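Local atomic coordinates of angiotensin-converting enzyme (Anopheles gambiae, PDB entry 6S1Z), a protein that probably acts as a zinc-dependent peptidase of the angiotensin-converting enzyme family, cutting short peptides in a deep cleft that here holds the inhibitor fosinoprilat. Residues A[155-160]-A[473-478]; A[265-270]-A[413-418]; A[88-93]-A[371-376]. All blocks are in the same frame, centred on the assembly; numbering follows the deposited sequence.

Contact 1 of 3, residues A[155-160]-A[473-478]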
loop_
_atom_site.group_PDB
_atom_site.type_symbol
_atom_site.label_atom_id
_atom_site.label_comp_id
_atom_site.label_asym_id
_atom_site.label_seq_id
_atom_site.Cartn_x
_atom_site.Cartn_y
_atom_site.Cartn_z
ATOM N N TYR A 155 -16.817 -16.160 -5.417
ATOM C CA TYR A 155 -16.633 -14.887 -4.731
ATOM C C TYR A 155 -15.777 -13.929 -5.546
ATOM O O TYR A 155 -15.924 -12.709 -5.418
ATOM C CB TYR A 155 -16.016 -15.119 -3.353
ATOM C CG TYR A 155 -16.975 -15.746 -2.368
ATOM C CD1 TYR A 155 -18.017 -15.009 -1.822
ATOM C CD2 TYR A 155 -16.842 -17.074 -1.988
ATOM C CE1 TYR A 155 -18.901 -15.574 -0.923
ATOM C CE2 TYR A 155 -17.720 -17.650 -1.087
ATOM C CZ TYR A 155 -18.748 -16.896 -0.558
ATOM O OH TYR A 155 -19.625 -17.464 0.335
ATOM N N TRP A 156 -14.882 -14.453 -6.387
ATOM C CA TRP A 156 -14.086 -13.582 -7.245
ATOM C C TRP A 156 -14.977 -12.834 -8.228
ATOM O O TRP A 156 -14.920 -11.604 -8.327
ATOM C CB TRP A 156 -13.028 -14.398 -7.992
ATOM C CG TRP A 156 -12.001 -13.543 -8.681
ATOM C CD1 TRP A 156 -10.743 -13.252 -8.237
ATOM C CD2 TRP A 156 -12.150 -12.863 -9.933
ATOM N NE1 TRP A 156 -10.100 -12.435 -9.137
ATOM C CE2 TRP A 156 -10.942 -12.184 -10.188
ATOM C CE3 TRP A 156 -13.187 -12.765 -10.867
ATOM C CZ2 TRP A 156 -10.745 -11.414 -11.333
ATOM C CZ3 TRP A 156 -12.988 -12.002 -12.004
ATOM C CH2 TRP A 156 -11.778 -11.336 -12.225
ATOM N N VAL A 157 -15.816 -13.567 -8.964
ATOM C CA VAL A 157 -16.718 -12.930 -9.918
ATOM C C VAL A 157 -17.670 -11.985 -9.196
ATOM O O VAL A 157 -17.900 -10.851 -9.632
ATOM C CB VAL A 157 -17.485 -13.995 -10.724
ATOM C CG1 VAL A 157 -18.635 -13.361 -11.490
ATOM C CG2 VAL A 157 -16.541 -14.712 -11.674
ATOM N N GLN A 158 -18.240 -12.440 -8.077
ATOM C CA GLN A 158 -19.172 -11.603 -7.328
ATOM C C GLN A 158 -18.522 -10.291 -6.910
ATOM O O GLN A 158 -19.151 -9.228 -6.975
ATOM C CB GLN A 158 -19.691 -12.363 -6.108
ATOM C CG GLN A 158 -20.634 -13.508 -6.449
ATOM C CD GLN A 158 -21.978 -13.021 -6.961
ATOM O OE1 GLN A 158 -22.261 -11.823 -6.954
ATOM N NE2 GLN A 158 -22.814 -13.953 -7.408
ATOM N N TRP A 159 -17.257 -10.340 -6.486
ATOM C CA TRP A 159 -16.592 -9.129 -6.017
ATOM C C TRP A 159 -16.327 -8.160 -7.164
ATOM O O TRP A 159 -16.513 -6.946 -7.014
ATOM C CB TRP A 159 -15.281 -9.481 -5.314
ATOM C CG TRP A 159 -14.450 -8.276 -5.003
ATOM C CD1 TRP A 159 -13.323 -7.865 -5.653
ATOM C CD2 TRP A 159 -14.691 -7.314 -3.971
ATOM N NE1 TRP A 159 -12.845 -6.708 -5.086
ATOM C CE2 TRP A 159 -13.668 -6.349 -4.051
ATOM C CE3 TRP A 159 -15.673 -7.176 -2.985
ATOM C CZ2 TRP A 159 -13.598 -5.263 -3.183
ATOM C CZ3 TRP A 159 -15.602 -6.098 -2.125
ATOM C CH2 TRP A 159 -14.572 -5.156 -2.228
ATOM N N TYR A 160 -15.890 -8.673 -8.314
ATOM C CA TYR A 160 -15.531 -7.801 -9.427
ATOM C C TYR A 160 -16.763 -7.288 -10.167
ATOM O O TYR A 160 -16.832 -6.101 -10.504
ATOM C CB TYR A 160 -14.592 -8.538 -10.382
ATOM C CG TYR A 160 -13.157 -8.604 -9.899
ATOM C CD1 TYR A 160 -12.775 -9.495 -8.905
ATOM C CD2 TYR A 160 -12.184 -7.777 -10.444
ATOM C CE1 TYR A 160 -11.465 -9.554 -8.464
ATOM C CE2 TYR A 160 -10.873 -7.833 -10.011
ATOM C CZ TYR A 160 -10.519 -8.724 -9.023
ATOM O OH TYR A 160 -9.214 -8.778 -8.593
ATOM N N VAL A 473 -12.037 -16.585 -14.762
ATOM C CA VAL A 473 -12.987 -16.801 -15.843
ATOM C C VAL A 473 -12.713 -15.790 -16.946
ATOM O O VAL A 473 -12.143 -14.721 -16.718
ATOM C CB VAL A 473 -14.455 -16.679 -15.374
ATOM C CG1 VAL A 473 -14.762 -17.714 -14.307
ATOM C CG2 VAL A 473 -14.738 -15.271 -14.863
ATOM N N VAL A 474 -13.141 -16.141 -18.158
ATOM C CA VAL A 474 -12.933 -15.269 -19.306
ATOM C C VAL A 474 -13.700 -13.973 -19.091
ATOM O O VAL A 474 -14.931 -13.972 -18.969
ATOM C CB VAL A 474 -13.364 -15.968 -20.599
ATOM C CG1 VAL A 474 -13.260 -15.010 -21.774
ATOM C CG2 VAL A 474 -12.517 -17.212 -20.839
ATOM N N ARG A 475 -12.974 -12.862 -19.040
ATOM C CA ARG A 475 -13.571 -11.542 -18.916
ATOM C C ARG A 475 -13.707 -10.906 -20.297
ATOM O O ARG A 475 -13.121 -11.361 -21.281
ATOM C CB ARG A 475 -12.727 -10.654 -17.995
ATOM C CG ARG A 475 -12.362 -11.300 -16.659
ATOM C CD ARG A 475 -13.588 -11.557 -15.791
ATOM N NE ARG A 475 -14.123 -10.327 -15.214
ATOM C CZ ARG A 475 -15.304 -10.234 -14.611
ATOM N NH1 ARG A 475 -16.088 -11.300 -14.509
ATOM N NH2 ARG A 475 -15.707 -9.072 -14.114
ATOM N N THR A 476 -14.505 -9.842 -20.362
ATOM C CA THR A 476 -14.751 -9.136 -21.611
ATOM C C THR A 476 -14.703 -7.639 -21.343
ATOM O O THR A 476 -14.506 -7.195 -20.207
ATOM C CB THR A 476 -16.100 -9.529 -22.228
ATOM O OG1 THR A 476 -17.168 -8.987 -21.439
ATOM C CG2 THR A 476 -16.242 -11.045 -22.294
ATOM N N GLU A 477 -14.885 -6.852 -22.405
ATOM C CA GLU A 477 -14.907 -5.403 -22.259
ATOM C C GLU A 477 -16.200 -4.908 -21.628
ATOM O O GLU A 477 -16.226 -3.793 -21.096
ATOM C CB GLU A 477 -14.690 -4.734 -23.616
ATOM C CG GLU A 477 -13.239 -4.744 -24.071
ATOM C CD GLU A 477 -12.335 -3.949 -23.147
ATOM O OE1 GLU A 477 -12.852 -3.077 -22.416
ATOM O OE2 GLU A 477 -11.112 -4.200 -23.145
ATOM N N GLN A 478 -17.272 -5.703 -21.676
ATOM C CA GLN A 478 -18.450 -5.385 -20.876
ATOM C C GLN A 478 -18.086 -5.245 -19.406
ATOM O O GLN A 478 -18.711 -4.463 -18.679
ATOM C CB GLN A 478 -19.523 -6.459 -21.051
ATOM C CG GLN A 478 -20.314 -6.352 -22.342
ATOM C CD GLN A 478 -21.457 -7.347 -22.405
ATOM O OE1 GLN A 478 -21.619 -8.180 -21.512
ATOM N NE2 GLN A 478 -22.258 -7.263 -23.459
#
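Trp156 and Arg475 meet edge to face: the six-membered end of the indole points its rim at the flat side of the guanidinium, and the two planes stand 85° apart. The approach is made by CZ3 of Trp156, 3.8 Å from NE of Arg475, with CH2 close beside it, so the positive group lies near the plane of the ring and not above its pi cloud. Two bends in the arginine chain, at chi2 (-65°) and chi3 (-74°), fold the guanidinium back onto the helix. One of its ends, NH2, then comes within 3.9 Å of CB of Tyr160, one turn further along. That turn also brings the two aromatic side chains together: CZ2 of Trp156 sits 3.4 Å above the middle of the Tyr160 ring, which backs the indole on its face while the arginine meets its rim. An arginine suits this buried place because the flat face of its guanidinium can receive a ring edge while its N-H groups, lying in the plane, reach polar partners; NH2 pairs with Asp481 in a salt bridge and with Asn161 in a hydrogen bond. Beside the arginine, Val157 and Val473 cross at about a right angle and touch methyl to methyl, CG2 of Val157 to CG2 of Val473 at 3.7 Å. The contact lays the loop between strand 469-470 and helix 486-490 against helix 149-163. Around it, Trp460 of helix 455-467 meets Tyr160, helix 135-145 packs against Tyr155 and Trp159, and Lys601 and Val603 make backbone hydrogen bonds with Arg475.

Contact 2 of 3, residues A[265-270]-A[413-418]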
loop_
_atom_site.group_PDB
_atom_site.type_symbol
_atom_site.label_atom_id
_atom_site.label_comp_id
_atom_site.label_asym_id
_atom_site.label_seq_id
_atom_site.Cartn_x
_atom_site.Cartn_y
_atom_site.Cartn_z
ATOM N N THR A 265 4.347 -24.556 1.091
ATOM C CA THR A 265 5.654 -24.292 1.671
ATOM C C THR A 265 6.660 -25.343 1.209
ATOM O O THR A 265 6.297 -26.504 0.993
ATOM C CB THR A 265 5.571 -24.291 3.198
ATOM O OG1 THR A 265 6.674 -23.557 3.744
ATOM C CG2 THR A 265 5.598 -25.712 3.741
ATOM N N PRO A 266 7.934 -24.960 1.041
ATOM C CA PRO A 266 8.940 -25.931 0.590
ATOM C C PRO A 266 8.925 -27.217 1.397
ATOM O O PRO A 266 8.678 -28.298 0.852
ATOM C CB PRO A 266 10.260 -25.171 0.769
ATOM C CG PRO A 266 9.886 -23.741 0.619
ATOM C CD PRO A 266 8.500 -23.608 1.191
ATOM N N PHE A 267 9.178 -27.105 2.698
ATOM C CA PHE A 267 9.222 -28.258 3.597
ATOM C C PHE A 267 8.166 -28.085 4.676
ATOM O O PHE A 267 8.360 -27.297 5.621
ATOM C CB PHE A 267 10.615 -28.410 4.203
ATOM C CG PHE A 267 11.674 -28.700 3.183
ATOM C CD1 PHE A 267 11.777 -29.960 2.619
ATOM C CD2 PHE A 267 12.549 -27.711 2.766
ATOM C CE1 PHE A 267 12.738 -30.233 1.669
ATOM C CE2 PHE A 267 13.517 -27.980 1.816
ATOM C CZ PHE A 267 13.611 -29.244 1.268
ATOM N N PRO A 268 7.026 -28.776 4.576
ATOM C CA PRO A 268 5.959 -28.558 5.563
ATOM C C PRO A 268 6.296 -29.076 6.948
ATOM O O PRO A 268 5.856 -28.480 7.938
ATOM C CB PRO A 268 4.763 -29.305 4.956
ATOM C CG PRO A 268 5.370 -30.335 4.067
ATOM C CD PRO A 268 6.615 -29.714 3.515
ATOM N N GLU A 269 7.070 -30.157 7.056
ATOM C CA GLU A 269 7.387 -30.751 8.355
ATOM C C GLU A 269 8.443 -29.911 9.078
ATOM O O GLU A 269 9.532 -30.369 9.422
ATOM C CB GLU A 269 7.850 -32.192 8.177
ATOM C CG GLU A 269 7.049 -32.978 7.149
ATOM C CD GLU A 269 5.552 -32.767 7.284
ATOM O OE1 GLU A 269 5.073 -32.595 8.425
ATOM O OE2 GLU A 269 4.854 -32.762 6.248
ATOM N N LYS A 270 8.088 -28.651 9.310
ATOM C CA LYS A 270 8.967 -27.701 9.974
ATOM C C LYS A 270 8.102 -26.760 10.800
ATOM O O LYS A 270 6.873 -26.867 10.816
ATOM C CB LYS A 270 9.819 -26.936 8.956
ATOM C CG LYS A 270 11.274 -26.751 9.364
ATOM C CD LYS A 270 12.041 -28.065 9.335
ATOM C CE LYS A 270 13.484 -27.877 9.778
ATOM N NZ LYS A 270 14.180 -29.180 9.971
ATOM N N ASP A 413 16.232 -24.206 11.633
ATOM C CA ASP A 413 17.177 -25.025 10.884
ATOM C C ASP A 413 17.649 -24.265 9.644
ATOM O O ASP A 413 17.380 -23.073 9.472
ATOM C CB ASP A 413 16.532 -26.355 10.498
ATOM C CG ASP A 413 16.451 -27.330 11.656
ATOM O OD1 ASP A 413 17.008 -27.031 12.733
ATOM O OD2 ASP A 413 15.830 -28.401 11.484
ATOM N N GLU A 414 18.371 -24.960 8.760
ATOM C CA GLU A 414 18.648 -24.409 7.437
ATOM C C GLU A 414 17.382 -24.369 6.590
ATOM O O GLU A 414 17.119 -23.376 5.904
ATOM C CB GLU A 414 19.738 -25.228 6.742
ATOM C CG GLU A 414 21.168 -24.818 7.091
ATOM C CD GLU A 414 21.703 -23.719 6.191
ATOM O OE1 GLU A 414 20.919 -22.829 5.803
ATOM O OE2 GLU A 414 22.909 -23.753 5.868
ATOM N N GLN A 415 16.578 -25.438 6.631
ATOM C CA GLN A 415 15.304 -25.440 5.916
ATOM C C GLN A 415 14.403 -24.314 6.404
ATOM O O GLN A 415 13.757 -23.627 5.604
ATOM C CB GLN A 415 14.587 -26.776 6.099
ATOM C CG GLN A 415 15.399 -28.002 5.763
ATOM C CD GLN A 415 14.585 -29.275 5.908
ATOM O OE1 GLN A 415 13.389 -29.229 6.197
ATOM N NE2 GLN A 415 15.229 -30.417 5.710
ATOM N N VAL A 416 14.330 -24.132 7.723
ATOM C CA VAL A 416 13.506 -23.069 8.293
ATOM C C VAL A 416 13.876 -21.729 7.674
ATOM O O VAL A 416 13.007 -20.951 7.265
ATOM C CB VAL A 416 13.660 -23.045 9.823
ATOM C CG1 VAL A 416 13.029 -21.803 10.397
ATOM C CG2 VAL A 416 13.040 -24.290 10.432
ATOM N N LYS A 417 15.177 -21.439 7.596
ATOM C CA LYS A 417 15.614 -20.184 6.998
ATOM C C LYS A 417 15.240 -20.099 5.525
ATOM O O LYS A 417 15.177 -18.992 4.979
ATOM C CB LYS A 417 17.124 -20.009 7.186
ATOM C CG LYS A 417 17.487 -19.208 8.437
ATOM C CD LYS A 417 18.618 -19.843 9.237
ATOM C CE LYS A 417 19.982 -19.564 8.627
ATOM N NZ LYS A 417 21.079 -20.151 9.449
ATOM N N ILE A 418 14.981 -21.233 4.870
ATOM C CA ILE A 418 14.411 -21.198 3.526
ATOM C C ILE A 418 12.954 -20.761 3.593
ATOM O O ILE A 418 12.541 -19.802 2.927
ATOM C CB ILE A 418 14.553 -22.568 2.839
ATOM C CG1 ILE A 418 16.019 -23.010 2.808
ATOM C CG2 ILE A 418 13.979 -22.519 1.429
ATOM C CD1 ILE A 418 16.967 -22.006 2.176
#
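Charge pairing joins Lys270 to Asp413, where NZ of Lys270 forms a salt bridge with OD2 of Asp413. The modelled separation of 2.4 Å is too short to trust in detail, though the pairing itself is plain. An amide-on-ring contact comes next: the carboxamide of Gln415 lies over one face of Phe267, with its CD 4.0 Å above the ring plane and displaced toward the rim. Amide and ring are tilted 31° from each other, and OE1 of Gln415 comes within 3.5 Å of CG of Phe267. The glutamine chain runs straight beyond CG (chi2 -177°), which carries its flat end out from helix 414-429 as far as the ring. Among the apolar contacts, the looser is CG of Pro266 to CG2 of Ile418, at 4.3 Å; both residues also touch Trp582 of helix 570-590. The methylenes of Lys270 run closely across Val416. Lysine serves doubly here, apolar along its methylenes and charged at its end, and glutamine can cover a partly exposed aromatic ring while remaining compatible with water. This mixture is that of a surface contact: the loop is held to the start of helix 414-429 and the residue before it by apolar contacts and by an ion pair whose strength solvent would probably moderate.

Contact 3 of 3, residues A[88-93]-A[371-376]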
loop_
_atom_site.group_PDB
_atom_site.type_symbol
_atom_site.label_atom_id
_atom_site.label_comp_id
_atom_site.label_asym_id
_atom_site.label_seq_id
_atom_site.Cartn_x
_atom_site.Cartn_y
_atom_site.Cartn_z
ATOM N N LYS A 88 5.858 28.247 -3.951
ATOM C CA LYS A 88 5.405 27.341 -4.996
ATOM C C LYS A 88 5.009 25.966 -4.473
ATOM O O LYS A 88 4.388 25.198 -5.216
ATOM C CB LYS A 88 6.495 27.181 -6.069
ATOM C CG LYS A 88 5.950 26.972 -7.478
ATOM C CD LYS A 88 7.000 27.262 -8.545
ATOM C CE LYS A 88 8.072 26.186 -8.596
ATOM N NZ LYS A 88 9.075 26.462 -9.664
ATOM N N LYS A 89 5.347 25.636 -3.227
ATOM C CA LYS A 89 4.908 24.388 -2.618
ATOM C C LYS A 89 3.539 24.507 -1.960
ATOM O O LYS A 89 2.940 23.480 -1.621
ATOM C CB LYS A 89 5.933 23.915 -1.577
ATOM C CG LYS A 89 5.899 22.419 -1.294
ATOM C CD LYS A 89 6.481 21.626 -2.457
ATOM C CE LYS A 89 6.408 20.129 -2.210
ATOM N NZ LYS A 89 6.848 19.342 -3.395
ATOM N N LEU A 90 3.037 25.727 -1.775
ATOM C CA LEU A 90 1.713 25.965 -1.214
ATOM C C LEU A 90 0.668 26.266 -2.281
ATOM O O LEU A 90 -0.505 26.455 -1.945
ATOM C CB LEU A 90 1.775 27.125 -0.210
ATOM C CG LEU A 90 0.488 27.501 0.529
ATOM C CD1 LEU A 90 -0.081 26.304 1.274
ATOM C CD2 LEU A 90 0.736 28.659 1.485
ATOM N N ALA A 91 1.059 26.302 -3.554
ATOM C CA ALA A 91 0.162 26.694 -4.630
ATOM C C ALA A 91 -0.231 25.538 -5.539
ATOM O O ALA A 91 -0.966 25.756 -6.508
ATOM C CB ALA A 91 0.803 27.809 -5.468
ATOM N N LYS A 92 0.232 24.319 -5.260
ATOM C CA LYS A 92 -0.158 23.176 -6.077
ATOM C C LYS A 92 -1.653 22.932 -5.930
ATOM O O LYS A 92 -2.091 22.216 -5.024
ATOM C CB LYS A 92 0.637 21.927 -5.692
ATOM C CG LYS A 92 2.108 21.996 -6.078
ATOM C CD LYS A 92 2.696 20.613 -6.327
ATOM C CE LYS A 92 2.580 19.716 -5.104
ATOM N NZ LYS A 92 3.234 20.311 -3.907
ATOM N N LEU A 93 -2.442 23.537 -6.823
ATOM C CA LEU A 93 -3.894 23.421 -6.753
ATOM C C LEU A 93 -4.337 21.967 -6.654
ATOM O O LEU A 93 -5.220 21.630 -5.857
ATOM C CB LEU A 93 -4.523 24.082 -7.980
ATOM C CG LEU A 93 -4.385 25.602 -8.072
ATOM C CD1 LEU A 93 -4.593 26.082 -9.499
ATOM C CD2 LEU A 93 -5.377 26.277 -7.137
ATOM N N GLN A 371 5.982 21.577 11.252
ATOM C CA GLN A 371 6.302 22.186 9.973
ATOM C C GLN A 371 5.106 22.954 9.432
ATOM O O GLN A 371 3.961 22.690 9.808
ATOM C CB GLN A 371 6.716 21.110 8.964
ATOM C CG GLN A 371 8.032 20.420 9.280
ATOM C CD GLN A 371 9.220 21.097 8.628
ATOM O OE1 GLN A 371 9.141 22.252 8.212
ATOM N NE2 GLN A 371 10.331 20.376 8.530
ATOM N N PRO A 372 5.333 23.917 8.543
ATOM C CA PRO A 372 4.205 24.600 7.902
ATOM C C PRO A 372 3.452 23.660 6.974
ATOM O O PRO A 372 3.972 22.637 6.522
ATOM C CB PRO A 372 4.869 25.743 7.127
ATOM C CG PRO A 372 6.265 25.282 6.895
ATOM C CD PRO A 372 6.631 24.441 8.083
ATOM N N VAL A 373 2.206 24.041 6.678
ATOM C CA VAL A 373 1.283 23.159 5.963
ATOM C C VAL A 373 1.926 22.543 4.728
ATOM O O VAL A 373 1.584 21.419 4.340
ATOM C CB VAL A 373 -0.002 23.933 5.598
ATOM C CG1 VAL A 373 0.290 24.996 4.549
ATOM C CG2 VAL A 373 -1.082 22.974 5.115
ATOM N N GLU A 374 2.859 23.253 4.090
ATOM C CA GLU A 374 3.511 22.706 2.904
ATOM C C GLU A 374 4.363 21.495 3.259
ATOM O O GLU A 374 4.225 20.425 2.656
ATOM C CB GLU A 374 4.377 23.770 2.231
ATOM C CG GLU A 374 3.654 25.059 1.899
ATOM C CD GLU A 374 3.991 26.190 2.855
ATOM O OE1 GLU A 374 3.130 27.068 3.062
ATOM O OE2 GLU A 374 5.116 26.205 3.399
ATOM N N PHE A 375 5.256 21.650 4.234
ATOM C CA PHE A 375 6.212 20.616 4.592
ATOM C C PHE A 375 5.651 19.623 5.605
ATOM O O PHE A 375 6.424 18.923 6.269
ATOM C CB PHE A 375 7.493 21.259 5.128
ATOM C CG PHE A 375 8.017 22.379 4.267
ATOM C CD1 PHE A 375 7.903 22.327 2.886
ATOM C CD2 PHE A 375 8.620 23.487 4.841
ATOM C CE1 PHE A 375 8.384 23.356 2.096
ATOM C CE2 PHE A 375 9.101 24.518 4.054
ATOM C CZ PHE A 375 8.983 24.451 2.682
ATOM N N ARG A 376 4.326 19.546 5.736
ATOM C CA ARG A 376 3.690 18.562 6.613
ATOM C C ARG A 376 3.315 17.310 5.818
ATOM O O ARG A 376 2.159 16.890 5.750
ATOM C CB ARG A 376 2.472 19.170 7.299
ATOM C CG ARG A 376 2.819 20.232 8.325
ATOM C CD ARG A 376 1.626 20.610 9.180
ATOM N NE ARG A 376 1.182 19.497 10.014
ATOM C CZ ARG A 376 0.383 19.623 11.068
ATOM N NH1 ARG A 376 -0.063 20.818 11.431
ATOM N NH2 ARG A 376 0.033 18.550 11.766
#
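CG of Lys89 approaches the Phe375 ring obliquely, 4.3 Å from CE1 of Phe375, while OE2 of the adjacent Glu374 lies over one face of that ring, 4.3 Å above the plane and offset toward the rim. Residues 371-376 lie in the connection between helix 349-368, which carries the zinc-binding HExxH pattern (His357, Glu358, His361), and helix 381-396, which holds Glu385, an arrangement consistent with the gluzincin peptidases. The contact sets this connection against the C-terminal end of helix 82-89. Glu374 is central to it. Its chain bends at chi2 (104°), folding the carboxylate alongside Leu90, where CG of Glu374 lies 3.5 Å from CB of Leu90 and OE1 of Glu374 lies 3.3 Å from CD2 of Leu90. Lys89 and Glu374 run antiparallel alongside each other, with CG of the lysine 4.1 Å from CB of the glutamate. They meet through their hydrocarbon portions, and the end of the lysine leads away. A long aliphatic stem therefore suits Lys89, whose methylenes pack against glutamate and phenylalanine while its ammonium group is carried clear of them. Arg86 of helix 82-89 and Glu23 of helix 12-42 also touch the buried Glu374, and would probably influence its charge in opposing ways. Leucine suits position 90 as a branched apolar group facing two ways, toward this connection and toward Ile22 and Tyr26 of helix 12-42. At Val373 a chi1 of 68° turns CG1 toward Leu90, where it meets CD1 of Leu90 at 3.5 Å.

Overall arrangement
The three contacts lie well apart on one largely helical chain, with centres about 37 Å (contacts 1 and 2), about 42 Å (1 and 3) and about 50 Å (2 and 3) from one another and no touch between them. Contacts 2 and 3 fall on opposite sides of the chain's centre. Each joins a loop or turn to a different helix: 149-163 in contact 1, 414-429 in contact 2, and the end of 82-89 in contact 3. Along the sequence, contact 2 is nested within the loop closed by contact 1, whereas contact 3 crosses both. Early and late parts of the chain are thus interleaved, so the fold is not a series of independent sequential units.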